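Local coordinates for LbaCas13a H328A (C2c2) (PDB 5WLH), which binds pre-crRNA as a CRISPR-Cas13a RNA-targeting nuclease and, guided by crRNA, probably cleaves target RNA through a pair of HEPN domains, at residues I1123-L1128 with G1264-V1269; L1128-L1133 with E1244-I1249; I1236-N1241 with F1270-T1275. One frame throughout, in Å; residues are numbered along the deposited sequence.

Contact 1 of 3, residues I1123-L1128 with G1264-V1269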
# COMPACT_ATOMS: atom_id res chain seq x y z
N ILE A 1123 -11.21 4.06 -1.95
CA ILE A 1123 -11.36 5.19 -1.05
C ILE A 1123 -10.01 5.65 -0.52
O ILE A 1123 -9.76 6.85 -0.37
CB ILE A 1123 -12.33 4.83 0.08
CG1 ILE A 1123 -13.73 4.57 -0.51
CG2 ILE A 1123 -12.48 6.04 1.04
CD1 ILE A 1123 -14.71 3.92 0.47
N ASN A 1124 -9.12 4.70 -0.22
CA ASN A 1124 -7.75 5.06 0.14
C ASN A 1124 -7.13 5.97 -0.92
O ASN A 1124 -6.58 7.03 -0.60
CB ASN A 1124 -6.95 3.77 0.33
CG ASN A 1124 -5.52 4.01 0.79
OD1 ASN A 1124 -4.74 4.68 0.12
ND2 ASN A 1124 -5.14 3.38 1.91
N TRP A 1125 -7.24 5.59 -2.19
CA TRP A 1125 -6.71 6.41 -3.27
C TRP A 1125 -7.37 7.79 -3.31
O TRP A 1125 -6.71 8.79 -3.62
CB TRP A 1125 -6.92 5.71 -4.60
CG TRP A 1125 -5.89 4.66 -4.87
CD1 TRP A 1125 -4.60 4.63 -4.40
CD2 TRP A 1125 -6.05 3.50 -5.68
NE1 TRP A 1125 -3.94 3.51 -4.90
CE2 TRP A 1125 -4.82 2.80 -5.68
CE3 TRP A 1125 -7.13 2.98 -6.41
CZ2 TRP A 1125 -4.64 1.60 -6.39
CZ3 TRP A 1125 -6.95 1.81 -7.12
CH2 TRP A 1125 -5.71 1.13 -7.09
N ILE A 1126 -8.67 7.86 -3.02
CA ILE A 1126 -9.32 9.17 -2.97
C ILE A 1126 -8.59 10.08 -2.00
O ILE A 1126 -8.30 11.24 -2.29
CB ILE A 1126 -10.80 9.05 -2.58
CG1 ILE A 1126 -11.61 8.52 -3.76
CG2 ILE A 1126 -11.33 10.43 -2.09
CD1 ILE A 1126 -13.00 8.04 -3.39
N TYR A 1127 -8.29 9.56 -0.80
CA TYR A 1127 -7.67 10.39 0.22
C TYR A 1127 -6.19 10.59 -0.03
O TYR A 1127 -5.64 11.60 0.41
CB TYR A 1127 -7.99 9.81 1.61
CG TYR A 1127 -9.41 10.19 1.94
CD1 TYR A 1127 -9.70 11.45 2.48
CD2 TYR A 1127 -10.48 9.35 1.63
CE1 TYR A 1127 -11.01 11.84 2.73
CE2 TYR A 1127 -11.79 9.73 1.90
CZ TYR A 1127 -12.05 10.97 2.44
OH TYR A 1127 -13.36 11.35 2.69
N LEU A 1128 -5.56 9.69 -0.79
CA LEU A 1128 -4.24 9.98 -1.32
C LEU A 1128 -4.30 11.19 -2.24
O LEU A 1128 -3.52 12.13 -2.09
CB LEU A 1128 -3.70 8.76 -2.08
CG LEU A 1128 -2.19 8.70 -2.31
CD1 LEU A 1128 -1.45 8.56 -0.96
CD2 LEU A 1128 -1.86 7.49 -3.23
N GLY A 1264 -14.00 -1.49 -14.34
CA GLY A 1264 -14.18 -0.21 -15.01
C GLY A 1264 -13.79 0.96 -14.13
O GLY A 1264 -13.27 1.97 -14.62
N ILE A 1265 -14.06 0.86 -12.83
CA ILE A 1265 -13.67 1.92 -11.91
C ILE A 1265 -12.16 1.95 -11.76
O ILE A 1265 -11.54 3.01 -11.87
CB ILE A 1265 -14.37 1.75 -10.56
CG1 ILE A 1265 -15.88 1.95 -10.70
CG2 ILE A 1265 -13.82 2.77 -9.53
CD1 ILE A 1265 -16.70 1.20 -9.64
N TYR A 1266 -11.55 0.78 -11.52
CA TYR A 1266 -10.10 0.72 -11.47
C TYR A 1266 -9.49 1.20 -12.78
O TYR A 1266 -8.46 1.88 -12.78
CB TYR A 1266 -9.65 -0.71 -11.15
CG TYR A 1266 -9.59 -0.97 -9.66
CD1 TYR A 1266 -10.75 -1.14 -8.91
CD2 TYR A 1266 -8.35 -1.01 -9.00
CE1 TYR A 1266 -10.68 -1.35 -7.52
CE2 TYR A 1266 -8.28 -1.21 -7.63
CZ TYR A 1266 -9.44 -1.36 -6.90
OH TYR A 1266 -9.37 -1.56 -5.54
N SER A 1267 -10.15 0.90 -13.90
CA SER A 1267 -9.65 1.38 -15.19
C SER A 1267 -9.66 2.90 -15.24
O SER A 1267 -8.72 3.51 -15.76
CB SER A 1267 -10.50 0.84 -16.35
OG SER A 1267 -10.37 -0.55 -16.49
N GLU A 1268 -10.72 3.52 -14.73
CA GLU A 1268 -10.79 4.97 -14.83
C GLU A 1268 -9.83 5.63 -13.85
O GLU A 1268 -9.27 6.69 -14.15
CB GLU A 1268 -12.21 5.47 -14.62
CG GLU A 1268 -12.28 6.98 -14.85
CD GLU A 1268 -13.68 7.54 -14.74
OE1 GLU A 1268 -13.81 8.77 -14.87
OE2 GLU A 1268 -14.63 6.75 -14.52
N VAL A 1269 -9.62 5.01 -12.68
CA VAL A 1269 -8.57 5.50 -11.78
C VAL A 1269 -7.23 5.46 -12.49
O VAL A 1269 -6.50 6.46 -12.53
CB VAL A 1269 -8.57 4.66 -10.48
CG1 VAL A 1269 -7.29 4.95 -9.65
CG2 VAL A 1269 -9.82 4.94 -9.66
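The indole of Trp1125 meets the phenol ring of Tyr1266 obliquely. The six-membered ring of the indole and the tyrosine ring have their centroids 5.4 Å apart, with planes at 67°. Two helices pack here in what is probably the C-terminal HEPN domain: the long helix 1106-1145 and the short helix 1262-1273. Tyr1266 CD2 lies at the indole edge, close to its plane. Tyr1266 CE2 comes nearer but slantwise, 3.3 Å from Trp1125 CZ3. A methyl of Val1269 is the second neighbour of the indole and is also oblique to it. Trp1125 is the one residue of 1123-1128 that reaches across. Its first torsion sets CG beside the backbone N and anti to the carbonyl carbon (chi1 -81°), and the benzo side of the indole, carrying CE3, CZ3 and CH2, then extends to the other helix. Trp1125 CH2 stands 3.5 Å from Tyr1266 CE2, and the tyrosine therefore meets two neighbouring carbons of the indole rim. Val1269 sits one helical turn further on. Its CG1 is anti to the backbone N (chi1 168°) and rests 3.8 Å from Trp1125 CE3. The backbones stay well apart, with the CA atoms of Trp1125 and Val1269 8.8 Å from each other. The contact between the segments is apolar and buried. Phe1274 adds an edge-to-face pair with Trp1125, and Val1284 and Ile1287 of helix 1284-1294 also touch the indole. The tyrosine hydroxyl is satisfied outside the two segments: Tyr1266 OH is hydrogen-bonded to the backbone oxygen Leu1118 O, earlier on the same helix as Trp1125.

Contact 2 of 3, residues L1128-L1133 with E1244-I1249. With nucleotides of chain B.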
# COMPACT_ATOMS: atom_id res chain seq x y z
N LEU A 1128 -5.56 9.69 -0.79
CA LEU A 1128 -4.24 9.98 -1.32
C LEU A 1128 -4.30 11.19 -2.24
O LEU A 1128 -3.52 12.13 -2.09
CB LEU A 1128 -3.70 8.76 -2.08
CG LEU A 1128 -2.19 8.70 -2.31
CD1 LEU A 1128 -1.45 8.56 -0.96
CD2 LEU A 1128 -1.86 7.49 -3.23
N ARG A 1129 -5.22 11.17 -3.21
CA ARG A 1129 -5.31 12.29 -4.15
C ARG A 1129 -5.70 13.58 -3.44
O ARG A 1129 -5.15 14.65 -3.74
CB ARG A 1129 -6.32 11.97 -5.25
CG ARG A 1129 -6.29 13.01 -6.39
CD ARG A 1129 -7.31 12.66 -7.48
NE ARG A 1129 -7.07 13.42 -8.70
CZ ARG A 1129 -7.50 14.66 -8.92
NH1 ARG A 1129 -8.16 15.32 -7.97
NH2 ARG A 1129 -7.23 15.25 -10.07
N GLU A 1130 -6.62 13.50 -2.48
CA GLU A 1130 -7.08 14.73 -1.85
C GLU A 1130 -5.96 15.37 -1.06
O GLU A 1130 -5.80 16.60 -1.08
CB GLU A 1130 -8.28 14.47 -0.93
CG GLU A 1130 -8.88 15.79 -0.46
CD GLU A 1130 -10.18 15.59 0.27
OE1 GLU A 1130 -10.14 15.28 1.47
OE2 GLU A 1130 -11.24 15.77 -0.37
N ARG A 1131 -5.17 14.55 -0.37
CA ARG A 1131 -3.98 15.07 0.29
C ARG A 1131 -3.07 15.76 -0.71
O ARG A 1131 -2.54 16.84 -0.45
CB ARG A 1131 -3.23 13.94 1.00
CG ARG A 1131 -1.90 14.37 1.62
CD ARG A 1131 -1.01 13.19 1.89
NE ARG A 1131 -0.46 12.69 0.62
CZ ARG A 1131 0.27 11.58 0.51
NH1 ARG A 1131 0.57 10.86 1.59
NH2 ARG A 1131 0.74 11.21 -0.69
N ASP A 1132 -2.83 15.12 -1.85
CA ASP A 1132 -1.84 15.67 -2.76
C ASP A 1132 -2.38 16.85 -3.56
O ASP A 1132 -1.59 17.71 -3.96
CB ASP A 1132 -1.31 14.56 -3.65
CG ASP A 1132 -0.42 13.61 -2.88
OD1 ASP A 1132 0.18 14.08 -1.88
OD2 ASP A 1132 -0.35 12.44 -3.24
N LEU A 1133 -3.69 16.91 -3.77
CA LEU A 1133 -4.29 18.12 -4.34
C LEU A 1133 -4.06 19.30 -3.41
O LEU A 1133 -3.59 20.35 -3.83
CB LEU A 1133 -5.79 17.91 -4.59
CG LEU A 1133 -6.57 19.12 -5.08
CD1 LEU A 1133 -5.90 19.71 -6.32
CD2 LEU A 1133 -8.01 18.71 -5.39
N GLU A 1244 -16.79 13.60 -10.10
CA GLU A 1244 -17.85 12.61 -10.25
C GLU A 1244 -17.36 11.22 -9.88
O GLU A 1244 -18.07 10.47 -9.20
CB GLU A 1244 -18.38 12.63 -11.68
CG GLU A 1244 -19.46 11.58 -11.93
CD GLU A 1244 -20.36 11.95 -13.09
OE1 GLU A 1244 -21.24 12.81 -12.91
OE2 GLU A 1244 -20.16 11.39 -14.19
N LEU A 1245 -16.16 10.85 -10.34
CA LEU A 1245 -15.63 9.53 -10.01
C LEU A 1245 -15.40 9.39 -8.51
O LEU A 1245 -15.77 8.39 -7.89
CB LEU A 1245 -14.34 9.29 -10.79
CG LEU A 1245 -13.52 8.07 -10.38
CD1 LEU A 1245 -14.31 6.80 -10.61
CD2 LEU A 1245 -12.19 8.06 -11.18
N ARG A 1246 -14.78 10.40 -7.89
CA ARG A 1246 -14.56 10.39 -6.46
C ARG A 1246 -15.87 10.20 -5.71
O ARG A 1246 -15.98 9.36 -4.80
CB ARG A 1246 -13.88 11.71 -6.05
CG ARG A 1246 -13.53 11.82 -4.59
CD ARG A 1246 -14.50 12.67 -3.80
NE ARG A 1246 -14.28 12.51 -2.37
CZ ARG A 1246 -13.38 13.20 -1.68
NH1 ARG A 1246 -12.62 14.11 -2.29
NH2 ARG A 1246 -13.23 12.99 -0.38
N ASN A 1247 -16.89 10.96 -6.10
CA ASN A 1247 -18.18 10.85 -5.43
C ASN A 1247 -18.80 9.50 -5.67
O ASN A 1247 -19.39 8.91 -4.75
CB ASN A 1247 -19.12 11.96 -5.90
CG ASN A 1247 -18.74 13.33 -5.35
OD1 ASN A 1247 -18.04 13.45 -4.35
ND2 ASN A 1247 -19.24 14.36 -6.01
N TYR A 1248 -18.70 8.99 -6.90
CA TYR A 1248 -19.25 7.68 -7.21
C TYR A 1248 -18.71 6.64 -6.25
O TYR A 1248 -19.46 5.85 -5.67
CB TYR A 1248 -18.93 7.32 -8.65
CG TYR A 1248 -19.58 6.05 -9.13
CD1 TYR A 1248 -20.84 6.07 -9.72
CD2 TYR A 1248 -18.95 4.83 -8.99
CE1 TYR A 1248 -21.43 4.92 -10.16
CE2 TYR A 1248 -19.54 3.67 -9.41
CZ TYR A 1248 -20.78 3.72 -10.00
OH TYR A 1248 -21.38 2.55 -10.43
N ILE A 1249 -17.39 6.63 -6.06
CA ILE A 1249 -16.76 5.67 -5.17
C ILE A 1249 -17.18 5.93 -3.72
O ILE A 1249 -17.68 5.04 -3.02
CB ILE A 1249 -15.23 5.74 -5.31
CG1 ILE A 1249 -14.81 5.30 -6.72
CG2 ILE A 1249 -14.56 4.89 -4.24
CD1 ILE A 1249 -13.40 5.79 -7.06
P A B 28 3.06 8.10 0.63
OP1 A B 28 2.68 9.47 0.24
OP2 A B 28 3.20 7.72 2.05
O5' A B 28 1.97 7.14 0.00
C5' A B 28 2.14 5.74 0.07
C4' A B 28 2.10 5.14 -1.31
O4' A B 28 3.33 5.39 -2.03
C3' A B 28 1.97 3.63 -1.34
O3' A B 28 0.66 3.19 -1.08
C2' A B 28 2.43 3.33 -2.75
O2' A B 28 1.41 3.73 -3.66
C1' A B 28 3.60 4.31 -2.89
N9 A B 28 4.86 3.67 -2.46
C8 A B 28 5.54 3.82 -1.28
N7 A B 28 6.63 3.06 -1.23
C5 A B 28 6.64 2.40 -2.46
C6 A B 28 7.54 1.48 -3.04
N6 A B 28 8.66 1.04 -2.43
N1 A B 28 7.25 1.01 -4.27
C2 A B 28 6.14 1.47 -4.88
N3 A B 28 5.24 2.34 -4.45
C4 A B 28 5.55 2.77 -3.21
O HOH W 1 -13.17 15.58 1.37
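Glu1130 and Arg1246 form a salt bridge that uses one carboxylate oxygen. Arg1246 NH1 donates to Glu1130 OE2 at 2.9 Å with an N-H...O angle of 158°. Arg1246 NH2 adds a weak bond to the same oxygen at 3.4 Å. The acid lies at the guanidinium edge, whereas NH1 meets OE2 47° out of the carboxylate plane. A water also donates to Glu1130 OE2 at 2.6 Å and weakly accepts from Arg1246 NH2. Glu1130 OE1 accepts a hydrogen bond from Asn604 ND2, and Arg1246 NH2 has a second acid in Glu1250. A bend at chi2 (-102°) brings the arginine to the glutamate. By sequence Arg1246 opens an RxxxxH motif, the signature of HEPN ribonucleases, and Asn604 follows the arginine of another. Glu1130, holding Arg1246 through OE2 and Asn604 through OE1, thus probably links the two motifs.

On another side of helix 1106-1145, Arg1131 binds RNA. Its NH1 and NH2 reach OP1 of A28 of chain B at 2.9 and 2.8 Å. Asp1132 holds that guanidinium side-on: Arg1131 NE bonds Asp1132 OD1 at 2.9 Å, and Arg1131 NH2 bonds Asp1132 OD2 at 3.0 Å. OD2 is also hydrogen-bonded with Tyr1276 OH. Glu496 pairs with Arg1131 NH1.

Helix 1239-1250 lies against helix 1106-1145 through Ile1249 on Ile1126, and against helix 1262-1273 through Leu1245 on Phe1273.

Contact 3 of 3, residues I1236-N1241 with F1270-T1275; sequences ISEHDN and FDRFFT. With nucleotides of chain B.
Charge pairing joins Glu1238 to Arg1272. Arg1272 NH1 donates to Glu1238 OE1 at 2.9 Å, with an N-H...O angle of 151°, in a salt bridge. The carboxylate lies at the guanidinium edge, but the two planes are 61° apart and the donor comes to OE1 from above the carboxylate plane. Arg1272 CG sits between its backbone N and carbonyl carbon, a crowded position (chi1 58°). From there the chain runs straight to NE and carries the guanidinium to 1236-1241. Glu1238 OE1 is shared with Lys1308 NZ, which also pairs with Asp1271 OD2. Arg1272 NH2 pairs with Glu1268, and NH1 also reaches Met1309 O.

Packing comes from Asn1241. Its CB lies over one face of the guanidinium, offset toward the rim, with Asn1241 CB 3.4 Å from Arg1272 NH2. The amide and guanidinium planes are nearly parallel. Asn1241 OD1 is bound by Gly1311 N. Glu1238 and Arg1272 both touch strand 1297-1310.

RNA contacts flank the pair. Asp1271 OD1 accepts from O2' of A3 of chain B at 2.5 Å, a very short bond of doubtful exact length. Ala1326 N also donates to OD1. Ile1236 N points at O6 of G2 of chain B in a weak hydrogen bond of 3.4 Å. The ribose of A4 of chain B meets Phe1270 at the ring edge, its O2' lying 3.5 Å from Phe1270 CE2.

Within the probable C-terminal HEPN domain, the 3-10 turn before helix 1239-1250 is thereby joined to the pi-type turn at 1270-1273. Glu1238 OE1 and Asp1271 OD2 are 4.7 Å apart, and Lys1308, which pairs with both, probably offsets their like charges. With Ala1326 N, this would help keep Asp1271 an acceptor for the ribose hydroxyl, a contact to the sugar and not to the base.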
# COMPACT_ATOMS: atom_id res chain seq x y z
N ILE A 1236 -7.52 19.76 -16.90
CA ILE A 1236 -8.53 20.68 -16.38
C ILE A 1236 -9.92 20.36 -16.94
O ILE A 1236 -10.92 20.42 -16.22
CB ILE A 1236 -8.12 22.13 -16.68
CG1 ILE A 1236 -6.97 22.54 -15.77
CG2 ILE A 1236 -9.29 23.08 -16.51
CD1 ILE A 1236 -7.40 22.71 -14.34
N SER A 1237 -9.99 20.02 -18.23
CA SER A 1237 -11.28 19.70 -18.86
C SER A 1237 -11.97 18.51 -18.22
O SER A 1237 -13.19 18.35 -18.40
CB SER A 1237 -11.08 19.43 -20.35
OG SER A 1237 -10.44 20.52 -20.97
N GLU A 1238 -11.23 17.65 -17.51
CA GLU A 1238 -11.78 16.48 -16.85
C GLU A 1238 -12.04 16.68 -15.37
O GLU A 1238 -12.42 15.72 -14.71
CB GLU A 1238 -10.83 15.29 -16.98
CG GLU A 1238 -10.30 14.99 -18.35
CD GLU A 1238 -9.46 13.71 -18.30
OE1 GLU A 1238 -9.87 12.73 -18.95
OE2 GLU A 1238 -8.42 13.69 -17.58
N HIS A 1239 -11.82 17.89 -14.85
CA HIS A 1239 -11.92 18.10 -13.41
C HIS A 1239 -13.26 17.64 -12.84
O HIS A 1239 -13.30 16.97 -11.79
CB HIS A 1239 -11.68 19.58 -13.08
CG HIS A 1239 -11.68 19.87 -11.61
ND1 HIS A 1239 -10.53 19.82 -10.85
CD2 HIS A 1239 -12.69 20.19 -10.77
CE1 HIS A 1239 -10.84 20.11 -9.59
NE2 HIS A 1239 -12.14 20.34 -9.52
N ASP A 1240 -14.37 17.97 -13.50
CA ASP A 1240 -15.67 17.55 -12.99
C ASP A 1240 -15.86 16.04 -13.09
O ASP A 1240 -16.58 15.45 -12.27
CB ASP A 1240 -16.79 18.28 -13.74
CG ASP A 1240 -16.78 19.79 -13.49
OD1 ASP A 1240 -16.25 20.24 -12.45
OD2 ASP A 1240 -17.29 20.54 -14.35
N ASN A 1241 -15.24 15.39 -14.08
CA ASN A 1241 -15.33 13.94 -14.15
C ASN A 1241 -14.56 13.30 -13.01
O ASN A 1241 -14.97 12.24 -12.51
CB ASN A 1241 -14.80 13.46 -15.49
CG ASN A 1241 -15.46 14.16 -16.64
OD1 ASN A 1241 -14.90 15.11 -17.20
ND2 ASN A 1241 -16.67 13.73 -16.98
N PHE A 1270 -6.89 4.32 -13.07
CA PHE A 1270 -5.65 4.20 -13.83
C PHE A 1270 -5.57 5.25 -14.93
O PHE A 1270 -4.51 5.84 -15.17
CB PHE A 1270 -5.55 2.79 -14.44
CG PHE A 1270 -4.30 2.56 -15.23
CD1 PHE A 1270 -3.06 2.59 -14.61
CD2 PHE A 1270 -4.37 2.24 -16.59
CE1 PHE A 1270 -1.89 2.37 -15.32
CE2 PHE A 1270 -3.22 2.01 -17.32
CZ PHE A 1270 -1.98 2.05 -16.69
N ASP A 1271 -6.68 5.48 -15.62
CA ASP A 1271 -6.64 6.36 -16.78
C ASP A 1271 -6.41 7.81 -16.37
O ASP A 1271 -5.62 8.51 -17.01
CB ASP A 1271 -7.93 6.25 -17.58
CG ASP A 1271 -7.92 7.16 -18.79
OD1 ASP A 1271 -7.42 6.73 -19.86
OD2 ASP A 1271 -8.37 8.31 -18.65
N ARG A 1272 -7.09 8.28 -15.31
CA ARG A 1272 -7.03 9.71 -15.06
C ARG A 1272 -7.16 10.16 -13.61
O ARG A 1272 -7.23 11.38 -13.39
CB ARG A 1272 -8.13 10.44 -15.87
CG ARG A 1272 -9.56 9.98 -15.59
CD ARG A 1272 -10.51 10.87 -16.41
NE ARG A 1272 -11.89 10.42 -16.40
CZ ARG A 1272 -12.84 11.01 -17.14
NH1 ARG A 1272 -12.50 12.03 -17.93
NH2 ARG A 1272 -14.09 10.58 -17.09
N PHE A 1273 -7.18 9.28 -12.61
CA PHE A 1273 -7.27 9.79 -11.25
C PHE A 1273 -5.91 10.24 -10.73
O PHE A 1273 -5.81 11.16 -9.92
CB PHE A 1273 -7.88 8.73 -10.34
CG PHE A 1273 -8.46 9.27 -9.06
CD1 PHE A 1273 -9.58 10.08 -9.06
CD2 PHE A 1273 -7.87 8.94 -7.84
CE1 PHE A 1273 -10.11 10.56 -7.88
CE2 PHE A 1273 -8.40 9.41 -6.64
CZ PHE A 1273 -9.53 10.21 -6.66
N PHE A 1274 -4.83 9.61 -11.22
CA PHE A 1274 -3.48 9.89 -10.75
C PHE A 1274 -2.65 10.53 -11.84
O PHE A 1274 -1.47 10.23 -12.03
CB PHE A 1274 -2.84 8.60 -10.23
CG PHE A 1274 -3.36 8.21 -8.90
CD1 PHE A 1274 -3.14 9.04 -7.80
CD2 PHE A 1274 -4.08 7.04 -8.72
CE1 PHE A 1274 -3.62 8.70 -6.54
CE2 PHE A 1274 -4.57 6.69 -7.46
CZ PHE A 1274 -4.34 7.51 -6.37
N THR A 1275 -3.24 11.50 -12.54
CA THR A 1275 -2.48 12.31 -13.47
C THR A 1275 -1.35 13.06 -12.79
O THR A 1275 -0.37 13.43 -13.44
CB THR A 1275 -3.41 13.32 -14.16
OG1 THR A 1275 -4.10 14.06 -13.14
CG2 THR A 1275 -4.43 12.58 -15.00
P G B 2 -7.13 18.48 -26.41
OP1 G B 2 -7.52 17.76 -27.65
OP2 G B 2 -8.18 19.07 -25.53
O5' G B 2 -6.21 17.52 -25.52
C5' G B 2 -4.97 17.03 -26.02
C4' G B 2 -4.13 16.34 -24.96
O4' G B 2 -3.72 17.29 -23.94
C3' G B 2 -4.80 15.19 -24.21
O3' G B 2 -3.80 14.25 -23.87
C2' G B 2 -5.27 15.87 -22.93
O2' G B 2 -5.51 15.00 -21.85
C1' G B 2 -4.11 16.82 -22.67
N9 G B 2 -4.48 17.95 -21.83
C8 G B 2 -5.46 18.86 -22.14
N7 G B 2 -5.59 19.77 -21.22
C5 G B 2 -4.66 19.43 -20.26
C6 G B 2 -4.36 20.08 -19.03
O6 G B 2 -4.90 21.09 -18.56
N1 G B 2 -3.34 19.46 -18.33
C2 G B 2 -2.69 18.33 -18.75
N2 G B 2 -1.72 17.89 -17.91
N3 G B 2 -2.96 17.70 -19.90
C4 G B 2 -3.94 18.31 -20.61
P A B 4 -2.35 8.44 -22.02
OP1 A B 4 -1.61 8.95 -20.82
OP2 A B 4 -1.78 8.58 -23.38
O5' A B 4 -2.64 6.89 -21.81
C5' A B 4 -3.26 6.42 -20.62
C4' A B 4 -3.61 4.97 -20.76
O4' A B 4 -4.58 4.81 -21.83
C3' A B 4 -2.47 4.07 -21.17
O3' A B 4 -1.66 3.70 -20.07
C2' A B 4 -3.19 2.89 -21.81
O2' A B 4 -3.78 2.06 -20.82
C1' A B 4 -4.32 3.62 -22.53
N9 A B 4 -3.97 3.98 -23.92
C8 A B 4 -3.58 5.19 -24.43
N7 A B 4 -3.37 5.16 -25.73
C5 A B 4 -3.65 3.84 -26.08
C6 A B 4 -3.61 3.13 -27.30
N6 A B 4 -3.28 3.67 -28.48
N1 A B 4 -3.97 1.83 -27.28
C2 A B 4 -4.30 1.26 -26.11
N3 A B 4 -4.36 1.82 -24.91
C4 A B 4 -4.01 3.11 -24.97
P A B 3 -3.49 13.05 -24.88
OP1 A B 3 -2.24 12.37 -24.45
OP2 A B 3 -3.63 13.55 -26.27
O5' A B 3 -4.75 12.11 -24.66
C5' A B 3 -4.60 10.72 -24.65
C4' A B 3 -5.37 10.12 -23.52
O4' A B 3 -6.68 9.73 -24.01
C3' A B 3 -4.74 8.84 -22.99
O3' A B 3 -3.81 9.10 -21.96
C2' A B 3 -5.94 8.01 -22.58
O2' A B 3 -6.45 8.48 -21.34
C1' A B 3 -6.94 8.40 -23.66
N9 A B 3 -6.78 7.61 -24.90
C8 A B 3 -6.45 8.10 -26.15
N7 A B 3 -6.41 7.17 -27.08
C5 A B 3 -6.72 6.00 -26.39
C6 A B 3 -6.85 4.67 -26.81
N6 A B 3 -6.65 4.28 -28.07
N1 A B 3 -7.19 3.74 -25.88
C2 A B 3 -7.39 4.14 -24.62
N3 A B 3 -7.29 5.37 -24.12
C4 A B 3 -6.96 6.26 -25.06

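In the fold
The three contacts join helices 1106-1145, 1239-1250 and 1262-1273 in pairs, one pair each. The centres of contacts 1 and 2 are about 7 Å apart, those of 2 and 3 about 10 Å, and those of 1 and 3 about 11 Å. Ile1126 CG2 of contact 1 packs 3.5 Å from Arg1246 CZ of contact 2, beside the probable HEPN active-site motif. Arg1129 NE of contact 2 probably bonds Phe1273 O of contact 3 at 2.9 Å. Contact 1 is buried and apolar, with its nearest atom about 4 Å from the RNA. Contact 2 holds the phosphate of A28 of chain B, and contact 3 meets nucleotides 2 to 4 of the same RNA.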